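Side-chain contact in DNA repair protein rhp9/CRB2 (Schizosaccharomyces pombe, PDB 2FHD), which acts in DNA repair and recognises methylated histone H4, probably through its tandem tudor domains: residues Met105-Leu108 / Ile113-Thr116. Residues are numbered along the deposited sequence; the frame is centred on the assembly and turned at random.
Sequences MVIL and IEVT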
HETATM    1  N   MSE A 105      10.406   2.756 -27.324  1.00 25.06           N
HETATM    2  CA  MSE A 105      10.191   3.947 -28.172  1.00 26.87           C
HETATM    3  C   MSE A 105       9.057   3.652 -29.125  1.00 26.37           C
HETATM    4  O   MSE A 105       8.862   2.531 -29.579  1.00 25.09           O
HETATM    5  CB  MSE A 105      11.438   4.318 -29.024  1.00 28.16           C
HETATM    6  CG  MSE A 105      12.679   4.678 -28.175  1.00 33.93           C
HETATM    7 SE   MSE A 105      12.377   6.440 -27.374  1.00 53.22          SE
HETATM    8  CE  MSE A 105      12.925   6.145 -25.344  1.00 39.70           C
ATOM      9  N   VAL A 106       8.319   4.689 -29.463  1.00 25.77           N
ATOM     10  CA  VAL A 106       7.374   4.530 -30.541  1.00 24.43           C
ATOM     11  C   VAL A 106       7.444   5.708 -31.526  1.00 24.30           C
ATOM     12  O   VAL A 106       7.562   6.866 -31.120  1.00 26.93           O
ATOM     13  CB  VAL A 106       5.932   4.305 -29.966  1.00 22.97           C
ATOM     14  CG1 VAL A 106       5.516   5.471 -29.152  1.00 17.21           C
ATOM     15  CG2 VAL A 106       4.936   3.981 -31.106  1.00 18.98           C
ATOM     16  N   ILE A 107       7.354   5.403 -32.799  1.00 23.86           N
ATOM     17  CA  ILE A 107       7.164   6.409 -33.834  1.00 24.95           C
ATOM     18  C   ILE A 107       5.645   6.567 -34.203  1.00 24.17           C
ATOM     19  O   ILE A 107       4.929   5.592 -34.530  1.00 24.40           O
ATOM     20  CB  ILE A 107       7.994   6.019 -35.110  1.00 24.45           C
ATOM     21  CG1 ILE A 107       9.449   5.738 -34.771  1.00 24.13           C
ATOM     22  CG2 ILE A 107       7.812   7.085 -36.248  1.00 25.39           C
ATOM     23  CD1 ILE A 107      10.186   4.974 -35.980  1.00 27.19           C
ATOM     24  N   LEU A 108       5.188   7.812 -34.128  1.00 25.21           N
ATOM     25  CA  LEU A 108       3.811   8.276 -34.297  1.00 24.38           C
ATOM     26  C   LEU A 108       3.704   9.200 -35.501  1.00 26.45           C
ATOM     27  O   LEU A 108       4.614   9.986 -35.734  1.00 28.27           O
ATOM     28  CB  LEU A 108       3.443   9.083 -33.093  1.00 21.71           C
ATOM     29  CG  LEU A 108       3.400   8.257 -31.815  1.00 22.49           C
ATOM     30  CD1 LEU A 108       2.923   9.114 -30.644  1.00 21.19           C
ATOM     31  CD2 LEU A 108       2.490   7.022 -32.008  1.00 17.39           C
ATOM     32  N   ILE A 113       3.686  13.443 -40.968  1.00 32.74           N
ATOM     33  CA  ILE A 113       4.661  13.985 -40.103  1.00 30.72           C
ATOM     34  C   ILE A 113       4.886  13.025 -38.916  1.00 29.91           C
ATOM     35  O   ILE A 113       4.006  12.820 -38.094  1.00 30.24           O
ATOM     36  CB  ILE A 113       4.265  15.430 -39.711  1.00 31.29           C
ATOM     37  CG1 ILE A 113       4.355  16.339 -40.965  1.00 32.51           C
ATOM     38  CG2 ILE A 113       5.143  15.996 -38.577  1.00 23.81           C
ATOM     39  CD1 ILE A 113       3.101  17.107 -41.119  1.00 42.23           C
ATOM     40  N   GLU A 114       6.090  12.482 -38.833  1.00 27.73           N
ATOM     41  CA  GLU A 114       6.445  11.486 -37.835  1.00 27.88           C
ATOM     42  C   GLU A 114       7.257  12.136 -36.742  1.00 27.96           C
ATOM     43  O   GLU A 114       8.060  13.084 -37.017  1.00 27.68           O
ATOM     44  CB  GLU A 114       7.262  10.359 -38.471  1.00 27.37           C
ATOM     45  CG  GLU A 114       6.523   9.726 -39.611  1.00 31.84           C
ATOM     46  CD  GLU A 114       7.197   8.538 -40.158  1.00 38.24           C
ATOM     47  OE1 GLU A 114       8.418   8.499 -40.241  1.00 43.04           O
ATOM     48  OE2 GLU A 114       6.511   7.592 -40.535  1.00 44.49           O
ATOM     49  N   VAL A 115       7.054  11.604 -35.531  1.00 26.22           N
ATOM     50  CA  VAL A 115       7.752  11.991 -34.333  1.00 26.66           C
ATOM     51  C   VAL A 115       8.059  10.721 -33.618  1.00 26.11           C
ATOM     52  O   VAL A 115       7.217   9.808 -33.583  1.00 25.82           O
ATOM     53  CB  VAL A 115       6.821  12.800 -33.359  1.00 27.84           C
ATOM     54  CG1 VAL A 115       7.627  13.329 -32.125  1.00 31.00           C
ATOM     55  CG2 VAL A 115       6.328  13.941 -33.996  1.00 27.84           C
ATOM     56  N   THR A 116       9.217  10.680 -32.963  1.00 25.75           N
ATOM     57  CA  THR A 116       9.630   9.537 -32.147  1.00 25.80           C
ATOM     58  C   THR A 116       9.456   9.912 -30.680  1.00 27.27           C
ATOM     59  O   THR A 116       9.887  10.981 -30.289  1.00 28.97           O
ATOM     60  CB  THR A 116      11.062   9.179 -32.396  1.00 26.48           C
ATOM     61  OG1 THR A 116      11.183   8.733 -33.731  1.00 26.59           O
ATOM     62  CG2 THR A 116      11.525   8.061 -31.467  1.00 24.96           C
TER
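I107 and L108 pair with T116 and V115 in the beta hairpin formed by strands 105-110 and 113-118 of the second tudor domain, an SH3-like fold. The short segments run nearly antiparallel, and strand 113-118 is one of the two edge strands of its sheet within the chain. The tight part of the contact is the backbone ladder at L108 and V115, a hydrogen-bonded pair. L108 N reaches V115 O over 2.9 Å in an almost straight bond (178° at the hydrogen), and V115 N returns an equally short but more bent bond to L108 O (157°). Each carbonyl oxygen also meets a CA-H donor: E114 CA lies 3.2 Å from L108 O, and I107 CA lies 3.4 Å from V115 O. Each oxygen is therefore approached by an N-H and a C-H. The side chains of L108 and V115 share one face of the sheet, but there L108 turns to the interior, where it packs on V70, S72 and V117 and is buried, as is V106.

The other face, carrying I107, E114 and T116, is looser and more open to solvent, with both E114 and T116 exposed. Contact here is by van der Waals approach, with no hydrogen bond between the side chains, although I107 and T116 have the largest areas buried by the opposing segment. I107 has CG2 opposite its backbone N and CG1 beside it (chi1 -52°), which sends the two branches to different neighbours. The methyl CG2 sits 4.0 Å from E114 CB, the aliphatic base of a side chain that also touches V83 on strand 80-86. The other branch crosses T116 at the non-hydrogen-bonded pair, a van der Waals approach of a methylene to a hydroxyl oxygen, with I107 CG1 3.6 Å from T116 OG1.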